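Local coordinates for protein Rho guanyl nucleotide exchange factor (Rom2), putative (Aspergillus fumigatus Af293, PDB 5O51) that probably acts, as the full-length protein, in nucleotide exchange on Rho-type GTPases; this chain is its CNH domain, a seven-bladed beta propeller, at residues Pro278-Phe283 against Arg291-Ser296; Pro285-Ile290 against Ile299-Gly304; Tyr244-Phe249 against Glu267-Ala272; Ile317-Glu322 against Val329-Asp334. One frame throughout, in Å; residues are numbered along the deposited sequence.

Contacts 1 and 2 lie in one blade of the propeller, contact 4 in the blade that follows it in the chain, and contact 3 at the junction with the blade before. Contacts 1 and 2 share strand 287-292, their centres about 12 Å apart, and Ala282 N lies 2.9 Å from Glu289 O where the strands pair. Contact 3 hands the chain over to this blade: Glu267 N is 2.9 Å from Glu289 OE1 of contact 2, and Asn271 N is 3.0 Å from Phe283 O of contact 1. Contact 4 packs on the other flank, with Leu333 CD1 3.6 Å from Leu281 CD2. Contacts 3 and 4 do not touch, their nearest atoms about 8 Å apart.

Contact 1. Residues Pro278-Phe283 against Arg291-Ser296; sequences PYILAF and RHIETS
Pro278 and Ile280 hold the end of strand 287-292 and the first residue after it through three backbone hydrogen bonds. Ile280 and Arg291 form an antiparallel hydrogen-bonded pair, with Ile280 N 2.8 Å from Arg291 O and Arg291 N 3.0 Å from Ile280 O. Tyr279 and His292 follow as a non-hydrogen-bonded pair, and beyond them Ile293 N donates to Pro278 O (2.9 Å), just past the end of the strand.

The apolar contacts lie on both faces of the sheet. On the Tyr279 side, Pro278 CB sits over a face of the His292 imidazole in a CH-pi contact, 4.1 Å from the ring centroid, while Pro278 CD lies over the rim of one face of the neighbouring Tyr279 ring. On the other side, Ile280 CG2 touches Arg291 CB at 4.0 Å and also approaches Ile293 CD1.

Polar side chains fix the turn after the strand. The Arg291 chain bends sharply at its second torsion (chi2 -88°), bringing NH1 to Ser296 O (3.1 Å) with the oxygen in the guanidinium plane; NE forms a salt bridge with Glu289. Glu294 N donates to His292 ND1 at 3.2 Å, from 18° out of the ring plane.

Because ND1 acts as an acceptor here, a neutral His292 would probably carry its proton on NE2, the nitrogen near the Pro278 ring.

Contact 2. Residues Pro285-Ile290 against Ile299-Gly304; sequences PNFIEI and IHIMTG
Ile288, Ile290 and Met302 meet on one face of the two strands, with the Met302 sulfur as their common point. Ile288 and Met302 form a hydrogen-bonded pair and run side by side in the same direction, their ends meeting at Ile288 CD1 and Met302 SD (4.1 Å). Ile290, two residues along and paired with His300, comes in at a slant and places its CD1 3.8 Å from the same sulfur. Both isoleucines hold CG1 anti to the carbonyl carbon (chi1 -53° and -54°), and an extended second torsion carries CD1 on to that shared atom. This face looks toward the next blade, where Ile288 and Met302 rest on Tyr319.

On the opposite face, Phe287 leads its ring away from the partner strand, so CB does the touching, 4.1 Å from Ile301 CG2.

The backbone ladder runs nearly antiparallel until strand 298-303 fits in an extra residue. There Ile290 O accepts from both Ile299 N (2.8 Å) and His300 N (3.2 Å), and Ile299 CB comes within 3.4 Å of that oxygen. Two residues facing one make a classic beta bulge, here near the loop end of the hairpin that joins the third and fourth strands of a propeller blade.

Contact 3. Residues Tyr244-Phe249 against Glu267-Ala272; sequences YSDFSF and EGNPNA
The Asp246 carboxylate and the Asn269 amide lie side by side, pointing the same way, with their planes turned 76° apart. Their nearest atoms, Asp246 OD1 and Asn269 OD1, are 3.9 Å from each other, and both accept. Within the 244-249 segment, Phe247 CE1 lies over one face of the Tyr244 ring, 3.7 Å above its plane and offset toward the rim.

The contact joins neighbouring blades of the beta propeller. Residues 244-247 form the tight turn between two strands of one blade, whereas 267-271 belong to the connection that leaves that blade's outermost strand for the innermost strand, 272-276, of the next. The turn is closed by Tyr244 N bonding Phe247 O at 3.0 Å.

No direct hydrogen bond crosses between the segments; a water does the work. It donates to Asn269 OD1 (2.8 Å) and, over a longer reach, to Asp246 OD1 (3.3 Å), so one molecule supplies protons to two neighbouring acceptor oxygens. Ser245 OG completes the site at 2.6 Å from the water. Asn269 has a further tie, its backbone N bonding the Glu284 carboxylate.

Besides this water bridge, the segments also touch directly. Ser245 CB rests against Pro270 O at 3.6 Å, and the Pro270 ring turns its CD toward the turn, 3.2 Å from Ser245 O.

Contact 4. Residues Ile317-Glu322 against Val329-Asp334; sequences ILYAYE and VVASLD
Strands 317-322 and 329-333 pair antiparallel through six backbone hydrogen bonds, two each at Ile317-Leu333, Tyr319-Ala331 and Tyr321-Val329, while their axes twist to 147°. The two tyrosines swing their rings over the partner strand, each with CG between backbone N and carbonyl carbon (chi1 75° in Tyr319, 65° in Tyr321). Tyr321 and Val329 run side by side in the same direction, with Val329 CB over the ring face in a CH-pi contact 4.0 Å from the centroid; Tyr321 OH is hydrogen-bonded to Lys8 NZ. Ala331 CB meets the edge of that ring at CE1 (4.2 Å). Tyr319 crosses obliquely to Leu333, its CE1 lying 3.7 Å from Ala331 CB and 3.8 Å from Leu333 CG. On the other face Leu318 CD2 touches Ser332 CB (4.0 Å), and Ser332 OG bonds Glu316. Strand 8-12 from the chain's start pairs with 327-333 on its far side, the 'velcro' closure by which many beta propellers seal their ring.

Contact 1. Residues Pro278-Phe283 against Arg291-Ser296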
loop_
_atom_site.group_PDB
_atom_site.type_symbol
_atom_site.label_atom_id
_atom_site.label_comp_id
_atom_site.label_asym_id
_atom_site.label_seq_id
_atom_site.Cartn_x
_atom_site.Cartn_y
_atom_site.Cartn_z
ATOM N N PRO A 278 4.013 -18.186 -8.966
ATOM C CA PRO A 278 5.251 -17.695 -9.567
ATOM C C PRO A 278 5.091 -16.334 -10.320
ATOM O O PRO A 278 5.896 -16.053 -11.221
ATOM C CB PRO A 278 5.572 -18.832 -10.565
ATOM C CG PRO A 278 4.234 -19.214 -11.050
ATOM C CD PRO A 278 3.258 -19.008 -9.935
ATOM N N TYR A 279 4.117 -15.489 -9.949
ATOM C CA TYR A 279 3.894 -14.248 -10.731
ATOM C C TYR A 279 4.244 -12.976 -9.975
ATOM O O TYR A 279 4.171 -12.919 -8.758
ATOM C CB TYR A 279 2.493 -14.188 -11.250
ATOM C CG TYR A 279 2.036 -15.420 -12.020
ATOM C CD1 TYR A 279 2.588 -15.745 -13.261
ATOM C CD2 TYR A 279 1.045 -16.254 -11.511
ATOM C CE1 TYR A 279 2.164 -16.841 -13.961
ATOM C CE2 TYR A 279 0.609 -17.362 -12.197
ATOM C CZ TYR A 279 1.162 -17.655 -13.430
ATOM O OH TYR A 279 0.746 -18.768 -14.141
ATOM N N ILE A 280 4.678 -11.952 -10.722
ATOM C CA ILE A 280 4.893 -10.620 -10.170
ATOM C C ILE A 280 4.002 -9.747 -11.019
ATOM O O ILE A 280 4.047 -9.837 -12.290
ATOM C CB ILE A 280 6.384 -10.230 -10.098
ATOM C CG1 ILE A 280 6.583 -8.729 -9.835
ATOM C CG2 ILE A 280 7.160 -10.600 -11.343
ATOM C CD1 ILE A 280 6.263 -8.387 -8.395
ATOM N N LEU A 281 3.127 -8.964 -10.342
ATOM C CA LEU A 281 2.136 -8.133 -11.026
ATOM C C LEU A 281 2.466 -6.653 -10.801
ATOM O O LEU A 281 2.640 -6.231 -9.668
ATOM C CB LEU A 281 0.755 -8.405 -10.484
ATOM C CG LEU A 281 0.133 -9.801 -10.782
ATOM C CD1 LEU A 281 0.542 -10.800 -9.724
ATOM C CD2 LEU A 281 -1.374 -9.776 -10.829
ATOM N N ALA A 282 2.590 -5.886 -11.877
ATOM C CA ALA A 282 2.822 -4.421 -11.807
ATOM C C ALA A 282 1.565 -3.676 -12.199
ATOM O O ALA A 282 1.103 -3.846 -13.320
ATOM C CB ALA A 282 3.956 -4.059 -12.755
ATOM N N PHE A 283 0.983 -2.834 -11.307
ATOM C CA PHE A 283 -0.248 -2.081 -11.671
ATOM C C PHE A 283 0.134 -0.669 -12.106
ATOM O O PHE A 283 0.810 0.019 -11.338
ATOM C CB PHE A 283 -1.168 -1.999 -10.403
ATOM C CG PHE A 283 -1.719 -3.332 -9.987
ATOM C CD1 PHE A 283 -0.927 -4.277 -9.363
ATOM C CD2 PHE A 283 -3.002 -3.661 -10.251
ATOM C CE1 PHE A 283 -1.446 -5.542 -9.053
ATOM C CE2 PHE A 283 -3.542 -4.896 -9.903
ATOM C CZ PHE A 283 -2.760 -5.832 -9.318
ATOM N N ARG A 291 4.415 -10.790 -15.063
ATOM C CA ARG A 291 5.639 -11.536 -15.411
ATOM C C ARG A 291 5.876 -12.749 -14.471
ATOM O O ARG A 291 5.517 -12.726 -13.272
ATOM C CB ARG A 291 6.905 -10.675 -15.325
ATOM C CG ARG A 291 6.887 -9.328 -16.080
ATOM C CD ARG A 291 7.327 -9.458 -17.496
ATOM N NE ARG A 291 7.524 -8.166 -18.103
ATOM C CZ ARG A 291 8.676 -7.679 -18.586
ATOM N NH1 ARG A 291 9.815 -8.399 -18.563
ATOM N NH2 ARG A 291 8.676 -6.430 -19.109
ATOM N N HIS A 292 6.572 -13.749 -15.040
ATOM C CA HIS A 292 7.114 -14.930 -14.316
ATOM C C HIS A 292 8.361 -14.607 -13.495
ATOM O O HIS A 292 9.361 -14.177 -14.019
ATOM C CB HIS A 292 7.428 -16.040 -15.307
ATOM C CG HIS A 292 7.385 -17.400 -14.706
ATOM N ND1 HIS A 292 8.412 -17.883 -13.952
ATOM C CD2 HIS A 292 6.472 -18.402 -14.796
ATOM C CE1 HIS A 292 8.122 -19.107 -13.541
ATOM N NE2 HIS A 292 6.952 -19.442 -14.046
ATOM N N ILE A 293 8.315 -14.819 -12.193
ATOM C CA ILE A 293 9.431 -14.494 -11.304
ATOM C C ILE A 293 10.736 -15.268 -11.580
ATOM O O ILE A 293 11.804 -14.792 -11.286
ATOM C CB ILE A 293 8.962 -14.667 -9.806
ATOM C CG1 ILE A 293 9.927 -14.064 -8.791
ATOM C CG2 ILE A 293 8.788 -16.140 -9.424
ATOM C CD1 ILE A 293 9.931 -12.552 -8.753
ATOM N N GLU A 294 10.650 -16.486 -12.089
ATOM C CA GLU A 294 11.859 -17.245 -12.425
ATOM C C GLU A 294 12.464 -16.818 -13.734
ATOM O O GLU A 294 13.679 -16.476 -13.790
ATOM C CB GLU A 294 11.562 -18.750 -12.450
ATOM C CG GLU A 294 11.119 -19.343 -11.121
ATOM C CD GLU A 294 12.050 -18.981 -9.964
ATOM O OE1 GLU A 294 13.204 -18.547 -10.200
ATOM O OE2 GLU A 294 11.620 -19.129 -8.782
ATOM N N THR A 295 11.653 -16.828 -14.786
ATOM C CA THR A 295 12.209 -16.587 -16.112
ATOM C C THR A 295 12.233 -15.132 -16.532
ATOM O O THR A 295 12.947 -14.799 -17.457
ATOM C CB THR A 295 11.428 -17.326 -17.160
ATOM O OG1 THR A 295 10.143 -16.731 -17.270
ATOM C CG2 THR A 295 11.328 -18.877 -16.797
ATOM N N SER A 296 11.377 -14.307 -15.919
ATOM C CA SER A 296 11.224 -12.850 -16.143
ATOM C C SER A 296 10.469 -12.543 -17.388
ATOM O O SER A 296 10.220 -11.367 -17.671
ATOM C CB SER A 296 12.512 -12.042 -16.103
ATOM O OG SER A 296 13.215 -12.119 -17.363
#

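Contact 2. Residues Pro285-Ile290 against Ile299-Gly304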
loop_
_atom_site.group_PDB
_atom_site.type_symbol
_atom_site.label_atom_id
_atom_site.label_comp_id
_atom_site.label_asym_id
_atom_site.label_seq_id
_atom_site.Cartn_x
_atom_site.Cartn_y
_atom_site.Cartn_z
ATOM N N PRO A 285 -1.798 2.932 -14.334
ATOM C CA PRO A 285 -3.197 3.341 -14.557
ATOM C C PRO A 285 -3.921 2.695 -15.741
ATOM O O PRO A 285 -5.143 2.472 -15.657
ATOM C CB PRO A 285 -3.077 4.874 -14.702
ATOM C CG PRO A 285 -2.005 5.192 -13.715
ATOM C CD PRO A 285 -0.969 4.118 -14.048
ATOM N N ASN A 286 -3.207 2.347 -16.810
ATOM C CA ASN A 286 -3.859 1.821 -18.025
ATOM C C ASN A 286 -3.646 0.355 -18.222
ATOM O O ASN A 286 -4.252 -0.239 -19.104
ATOM C CB ASN A 286 -3.408 2.561 -19.302
ATOM C CG ASN A 286 -3.794 4.015 -19.307
ATOM O OD1 ASN A 286 -2.954 4.902 -19.491
ATOM N ND2 ASN A 286 -5.035 4.279 -19.082
ATOM N N PHE A 287 -2.882 -0.296 -17.367
ATOM C CA PHE A 287 -2.772 -1.771 -17.500
ATOM C C PHE A 287 -2.060 -2.457 -16.375
ATOM O O PHE A 287 -1.201 -1.907 -15.707
ATOM C CB PHE A 287 -2.077 -2.190 -18.859
ATOM C CG PHE A 287 -0.709 -1.588 -19.091
ATOM C CD1 PHE A 287 -0.569 -0.423 -19.816
ATOM C CD2 PHE A 287 0.434 -2.272 -18.731
ATOM C CE1 PHE A 287 0.683 0.104 -20.093
ATOM C CE2 PHE A 287 1.679 -1.739 -18.989
ATOM C CZ PHE A 287 1.802 -0.532 -19.610
ATOM N N ILE A 288 -2.387 -3.718 -16.199
ATOM C CA ILE A 288 -1.654 -4.596 -15.294
ATOM C C ILE A 288 -0.726 -5.481 -16.134
ATOM O O ILE A 288 -1.197 -6.159 -17.037
ATOM C CB ILE A 288 -2.571 -5.557 -14.524
ATOM C CG1 ILE A 288 -3.690 -4.783 -13.815
ATOM C CG2 ILE A 288 -1.764 -6.314 -13.494
ATOM C CD1 ILE A 288 -4.737 -5.660 -13.192
ATOM N N GLU A 289 0.562 -5.489 -15.790
ATOM C CA GLU A 289 1.571 -6.344 -16.450
ATOM C C GLU A 289 1.947 -7.481 -15.551
ATOM O O GLU A 289 2.460 -7.263 -14.471
ATOM C CB GLU A 289 2.827 -5.536 -16.844
ATOM C CG GLU A 289 3.822 -6.251 -17.797
ATOM C CD GLU A 289 4.997 -5.371 -18.273
ATOM O OE1 GLU A 289 4.956 -4.103 -18.191
ATOM O OE2 GLU A 289 5.997 -5.975 -18.681
ATOM N N ILE A 290 1.786 -8.686 -16.063
ATOM C CA ILE A 290 2.099 -9.924 -15.299
ATOM C C ILE A 290 3.333 -10.702 -15.879
ATOM O O ILE A 290 3.299 -11.117 -17.039
ATOM C CB ILE A 290 0.871 -10.813 -15.206
ATOM C CG1 ILE A 290 -0.311 -9.989 -14.625
ATOM C CG2 ILE A 290 1.181 -12.081 -14.414
ATOM C CD1 ILE A 290 -1.637 -10.723 -14.841
ATOM N N ILE A 299 3.881 -12.791 -19.183
ATOM C CA ILE A 299 2.776 -13.763 -19.209
ATOM C C ILE A 299 1.498 -13.157 -19.743
ATOM O O ILE A 299 0.853 -13.791 -20.560
ATOM C CB ILE A 299 2.502 -14.296 -17.794
ATOM C CG1 ILE A 299 3.730 -15.029 -17.250
ATOM C CG2 ILE A 299 1.250 -15.208 -17.717
ATOM C CD1 ILE A 299 3.941 -16.406 -17.884
ATOM N N HIS A 300 1.080 -11.981 -19.237
ATOM C CA HIS A 300 -0.223 -11.409 -19.603
ATOM C C HIS A 300 -0.201 -9.895 -19.358
ATOM O O HIS A 300 0.493 -9.374 -18.468
ATOM C CB HIS A 300 -1.381 -12.207 -18.895
ATOM C CG HIS A 300 -2.743 -11.910 -19.432
ATOM N ND1 HIS A 300 -3.019 -11.860 -20.788
ATOM C CD2 HIS A 300 -3.906 -11.585 -18.803
ATOM C CE1 HIS A 300 -4.295 -11.543 -20.973
ATOM N NE2 HIS A 300 -4.852 -11.361 -19.789
ATOM N N ILE A 301 -0.860 -9.168 -20.244
ATOM C CA ILE A 301 -1.216 -7.780 -20.013
ATOM C C ILE A 301 -2.765 -7.674 -19.917
ATOM O O ILE A 301 -3.494 -8.115 -20.825
ATOM C CB ILE A 301 -0.673 -6.893 -21.142
ATOM C CG1 ILE A 301 0.847 -6.874 -21.067
ATOM C CG2 ILE A 301 -1.186 -5.464 -21.077
ATOM C CD1 ILE A 301 1.482 -6.201 -22.229
ATOM N N MET A 302 -3.268 -7.020 -18.864
ATOM C CA MET A 302 -4.776 -6.767 -18.713
ATOM C C MET A 302 -5.019 -5.256 -18.834
ATOM O O MET A 302 -4.605 -4.486 -17.959
ATOM C CB MET A 302 -5.238 -7.303 -17.357
ATOM C CG MET A 302 -4.849 -8.733 -17.002
ATOM S SD MET A 302 -5.162 -9.237 -15.242
ATOM C CE MET A 302 -6.971 -9.211 -15.278
ATOM N N THR A 303 -5.605 -4.788 -19.933
ATOM C CA THR A 303 -5.716 -3.344 -20.157
ATOM C C THR A 303 -6.965 -2.805 -19.435
ATOM O O THR A 303 -7.799 -3.558 -19.082
ATOM C CB THR A 303 -5.788 -2.984 -21.640
ATOM O OG1 THR A 303 -6.862 -3.726 -22.208
ATOM C CG2 THR A 303 -4.531 -3.429 -22.360
ATOM N N GLY A 304 -7.026 -1.502 -19.201
ATOM C CA GLY A 304 -8.197 -0.856 -18.647
ATOM C C GLY A 304 -7.938 0.588 -18.408
ATOM O O GLY A 304 -7.006 1.185 -18.961
#

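Contact 3. Residues Tyr244-Phe249 against Glu267-Ala272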
loop_
_atom_site.group_PDB
_atom_site.type_symbol
_atom_site.label_atom_id
_atom_site.label_comp_id
_atom_site.label_asym_id
_atom_site.label_seq_id
_atom_site.Cartn_x
_atom_site.Cartn_y
_atom_site.Cartn_z
ATOM N N TYR A 244 10.803 -0.807 -8.614
ATOM C CA TYR A 244 10.701 0.623 -8.900
ATOM C C TYR A 244 9.810 0.834 -10.156
ATOM O O TYR A 244 9.517 -0.128 -10.911
ATOM C CB TYR A 244 12.066 1.208 -9.185
ATOM C CG TYR A 244 13.275 0.946 -8.246
ATOM C CD1 TYR A 244 13.787 -0.300 -8.092
ATOM C CD2 TYR A 244 13.959 2.007 -7.657
ATOM C CE1 TYR A 244 14.891 -0.533 -7.305
ATOM C CE2 TYR A 244 15.072 1.797 -6.857
ATOM C CZ TYR A 244 15.561 0.514 -6.714
ATOM O OH TYR A 244 16.700 0.198 -5.954
ATOM N N SER A 245 9.368 2.078 -10.399
ATOM C CA SER A 245 8.493 2.333 -11.529
ATOM C C SER A 245 9.162 1.916 -12.838
ATOM O O SER A 245 8.474 1.559 -13.767
ATOM C CB SER A 245 8.023 3.788 -11.612
ATOM O OG SER A 245 9.154 4.653 -11.826
ATOM N N ASP A 246 10.491 1.912 -12.925
ATOM C CA ASP A 246 11.143 1.610 -14.195
ATOM C C ASP A 246 11.625 0.177 -14.362
ATOM O O ASP A 246 11.736 -0.317 -15.491
ATOM C CB ASP A 246 12.303 2.595 -14.449
ATOM C CG ASP A 246 11.806 4.019 -14.805
ATOM O OD1 ASP A 246 10.797 4.189 -15.535
ATOM O OD2 ASP A 246 12.398 4.970 -14.294
ATOM N N PHE A 247 11.902 -0.501 -13.252
ATOM C CA PHE A 247 12.536 -1.781 -13.326
ATOM C C PHE A 247 12.402 -2.541 -12.057
ATOM O O PHE A 247 12.130 -1.963 -11.033
ATOM C CB PHE A 247 14.031 -1.656 -13.701
ATOM C CG PHE A 247 14.707 -0.418 -13.161
ATOM C CD1 PHE A 247 14.898 -0.247 -11.805
ATOM C CD2 PHE A 247 15.221 0.545 -14.041
ATOM C CE1 PHE A 247 15.494 0.921 -11.317
ATOM C CE2 PHE A 247 15.854 1.687 -13.580
ATOM C CZ PHE A 247 15.988 1.886 -12.214
ATOM N N SER A 248 12.608 -3.860 -12.153
ATOM C CA SER A 248 12.710 -4.716 -10.992
ATOM C C SER A 248 13.948 -5.553 -11.067
ATOM O O SER A 248 14.322 -5.986 -12.154
ATOM C CB SER A 248 11.447 -5.591 -10.810
ATOM O OG SER A 248 10.376 -4.781 -10.374
ATOM N N PHE A 249 14.566 -5.808 -9.890
ATOM C CA PHE A 249 15.655 -6.762 -9.816
ATOM C C PHE A 249 15.914 -7.259 -8.376
ATOM O O PHE A 249 15.373 -6.734 -7.378
ATOM C CB PHE A 249 16.913 -6.115 -10.386
ATOM C CG PHE A 249 17.311 -4.877 -9.642
ATOM C CD1 PHE A 249 16.775 -3.662 -9.974
ATOM C CD2 PHE A 249 18.148 -4.977 -8.545
ATOM C CE1 PHE A 249 17.076 -2.537 -9.237
ATOM C CE2 PHE A 249 18.486 -3.865 -7.828
ATOM C CZ PHE A 249 17.969 -2.639 -8.185
ATOM N N GLU A 267 6.874 -2.076 -18.990
ATOM C CA GLU A 267 6.302 -1.331 -20.131
ATOM C C GLU A 267 5.713 -0.029 -19.797
ATOM O O GLU A 267 5.882 0.882 -20.569
ATOM C CB GLU A 267 5.332 -2.178 -20.966
ATOM C CG GLU A 267 6.033 -3.462 -21.492
ATOM C CD GLU A 267 5.215 -4.195 -22.533
ATOM O OE1 GLU A 267 4.197 -3.648 -23.037
ATOM O OE2 GLU A 267 5.621 -5.295 -22.879
ATOM N N GLY A 268 5.070 0.103 -18.637
ATOM C CA GLY A 268 4.433 1.377 -18.222
ATOM C C GLY A 268 5.185 2.072 -17.094
ATOM O O GLY A 268 6.389 1.918 -16.960
ATOM N N ASN A 269 4.452 2.839 -16.303
ATOM C CA ASN A 269 4.960 3.504 -15.084
ATOM C C ASN A 269 4.198 3.013 -13.853
ATOM O O ASN A 269 3.354 3.696 -13.320
ATOM C CB ASN A 269 4.926 5.034 -15.272
ATOM C CG ASN A 269 5.951 5.481 -16.361
ATOM O OD1 ASN A 269 7.155 5.404 -16.144
ATOM N ND2 ASN A 269 5.476 5.754 -17.555
ATOM N N PRO A 270 4.468 1.768 -13.426
ATOM C CA PRO A 270 3.641 1.181 -12.338
ATOM C C PRO A 270 3.767 1.967 -11.030
ATOM O O PRO A 270 4.836 2.490 -10.720
ATOM C CB PRO A 270 4.155 -0.272 -12.217
ATOM C CG PRO A 270 5.504 -0.316 -13.015
ATOM C CD PRO A 270 5.361 0.781 -14.049
ATOM N N ASN A 271 2.656 2.085 -10.312
ATOM C CA ASN A 271 2.628 2.772 -9.010
ATOM C C ASN A 271 2.368 1.737 -7.878
ATOM O O ASN A 271 2.269 2.119 -6.727
ATOM C CB ASN A 271 1.571 3.925 -8.999
ATOM C CG ASN A 271 0.171 3.456 -9.395
ATOM O OD1 ASN A 271 -0.258 2.374 -9.001
ATOM N ND2 ASN A 271 -0.553 4.262 -10.149
ATOM N N ALA A 272 2.196 0.450 -8.200
ATOM C CA ALA A 272 1.995 -0.578 -7.141
ATOM C C ALA A 272 2.364 -1.951 -7.649
ATOM O O ALA A 272 2.355 -2.178 -8.891
ATOM C CB ALA A 272 0.544 -0.528 -6.618
HETATM O O HOH W 1 8.682 6.143 -13.948
#

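Contact 4. Residues Ile317-Glu322 against Val329-Asp334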
loop_
_atom_site.group_PDB
_atom_site.type_symbol
_atom_site.label_atom_id
_atom_site.label_comp_id
_atom_site.label_asym_id
_atom_site.label_seq_id
_atom_site.Cartn_x
_atom_site.Cartn_y
_atom_site.Cartn_z
ATOM N N ILE A 317 -5.624 -10.589 -4.387
ATOM C CA ILE A 317 -5.301 -9.185 -4.697
ATOM C C ILE A 317 -6.593 -8.523 -5.105
ATOM O O ILE A 317 -7.234 -8.934 -6.064
ATOM C CB ILE A 317 -4.289 -9.096 -5.870
ATOM C CG1 ILE A 317 -3.061 -9.899 -5.501
ATOM C CG2 ILE A 317 -3.930 -7.639 -6.165
ATOM C CD1 ILE A 317 -2.235 -10.343 -6.698
ATOM N N LEU A 318 -6.975 -7.490 -4.363
ATOM C CA LEU A 318 -8.144 -6.681 -4.692
ATOM C C LEU A 318 -7.715 -5.392 -5.438
ATOM O O LEU A 318 -6.714 -4.715 -5.051
ATOM C CB LEU A 318 -8.911 -6.366 -3.396
ATOM C CG LEU A 318 -9.376 -7.569 -2.569
ATOM C CD1 LEU A 318 -9.961 -7.194 -1.245
ATOM C CD2 LEU A 318 -10.426 -8.285 -3.413
ATOM N N TYR A 319 -8.473 -5.048 -6.483
ATOM C CA TYR A 319 -8.174 -3.873 -7.287
ATOM C C TYR A 319 -9.452 -3.289 -7.856
ATOM O O TYR A 319 -10.460 -3.937 -7.800
ATOM C CB TYR A 319 -7.125 -4.198 -8.387
ATOM C CG TYR A 319 -7.651 -4.989 -9.560
ATOM C CD1 TYR A 319 -7.907 -6.338 -9.453
ATOM C CD2 TYR A 319 -7.949 -4.370 -10.780
ATOM C CE1 TYR A 319 -8.439 -7.074 -10.519
ATOM C CE2 TYR A 319 -8.449 -5.093 -11.864
ATOM C CZ TYR A 319 -8.669 -6.468 -11.723
ATOM O OH TYR A 319 -9.174 -7.245 -12.793
ATOM N N ALA A 320 -9.404 -2.001 -8.260
ATOM C CA ALA A 320 -10.508 -1.314 -8.923
ATOM C C ALA A 320 -10.170 -0.794 -10.313
ATOM O O ALA A 320 -9.021 -0.470 -10.581
ATOM C CB ALA A 320 -11.008 -0.150 -8.039
ATOM N N TYR A 321 -11.181 -0.672 -11.153
ATOM C CA TYR A 321 -11.046 -0.107 -12.496
ATOM C C TYR A 321 -12.364 0.552 -12.944
ATOM O O TYR A 321 -13.454 0.164 -12.470
ATOM C CB TYR A 321 -10.545 -1.181 -13.486
ATOM C CG TYR A 321 -11.515 -2.341 -13.723
ATOM C CD1 TYR A 321 -11.425 -3.473 -12.969
ATOM C CD2 TYR A 321 -12.477 -2.314 -14.727
ATOM C CE1 TYR A 321 -12.264 -4.530 -13.152
ATOM C CE2 TYR A 321 -13.363 -3.380 -14.905
ATOM C CZ TYR A 321 -13.239 -4.475 -14.091
ATOM O OH TYR A 321 -14.025 -5.607 -14.182
ATOM N N GLU A 322 -12.272 1.540 -13.844
ATOM C CA GLU A 322 -13.464 2.193 -14.467
ATOM C C GLU A 322 -13.938 1.366 -15.638
ATOM O O GLU A 322 -13.150 0.922 -16.452
ATOM C CB GLU A 322 -13.146 3.543 -15.104
ATOM C CG GLU A 322 -12.686 4.604 -14.179
ATOM C CD GLU A 322 -12.416 5.967 -14.836
ATOM O OE1 GLU A 322 -12.641 6.131 -16.085
ATOM O OE2 GLU A 322 -11.950 6.858 -14.058
ATOM N N VAL A 329 -15.515 -0.433 -10.654
ATOM C CA VAL A 329 -15.671 -1.863 -10.388
ATOM C C VAL A 329 -14.571 -2.326 -9.406
ATOM O O VAL A 329 -13.375 -1.999 -9.569
ATOM C CB VAL A 329 -15.615 -2.663 -11.701
ATOM C CG1 VAL A 329 -15.759 -4.173 -11.449
ATOM C CG2 VAL A 329 -16.664 -2.178 -12.711
ATOM N N VAL A 330 -14.963 -3.085 -8.412
ATOM C CA VAL A 330 -14.047 -3.793 -7.523
ATOM C C VAL A 330 -13.944 -5.285 -7.898
ATOM O O VAL A 330 -14.965 -5.953 -8.179
ATOM C CB VAL A 330 -14.413 -3.658 -6.061
ATOM C CG1 VAL A 330 -13.366 -4.339 -5.205
ATOM C CG2 VAL A 330 -14.436 -2.165 -5.686
ATOM N N ALA A 331 -12.698 -5.767 -7.989
ATOM C CA ALA A 331 -12.439 -7.170 -8.444
ATOM C C ALA A 331 -11.340 -7.815 -7.664
ATOM O O ALA A 331 -10.593 -7.170 -6.932
ATOM C CB ALA A 331 -12.126 -7.172 -9.923
ATOM N N SER A 332 -11.253 -9.131 -7.796
ATOM C CA SER A 332 -10.305 -9.964 -7.078
ATOM C C SER A 332 -9.486 -10.813 -8.041
ATOM O O SER A 332 -10.034 -11.356 -9.008
ATOM C CB SER A 332 -11.055 -10.984 -6.228
ATOM O OG SER A 332 -10.117 -11.756 -5.485
ATOM N N LEU A 333 -8.193 -10.896 -7.817
ATOM C CA LEU A 333 -7.350 -11.858 -8.584
ATOM C C LEU A 333 -6.857 -12.888 -7.621
ATOM O O LEU A 333 -6.278 -12.499 -6.583
ATOM C CB LEU A 333 -6.122 -11.199 -9.162
ATOM C CG LEU A 333 -6.359 -10.233 -10.294
ATOM C CD1 LEU A 333 -5.009 -9.776 -10.828
ATOM C CD2 LEU A 333 -7.189 -10.788 -11.421
ATOM N N ASP A 334 -7.055 -14.168 -7.931
ATOM C CA ASP A 334 -6.463 -15.217 -7.040
ATOM C C ASP A 334 -5.841 -16.364 -7.830
ATOM O O ASP A 334 -6.472 -16.862 -8.771
ATOM C CB ASP A 334 -7.477 -15.773 -6.043
ATOM C CG ASP A 334 -6.800 -16.641 -4.945
ATOM O OD1 ASP A 334 -5.715 -16.261 -4.421
ATOM O OD2 ASP A 334 -7.346 -17.713 -4.614
#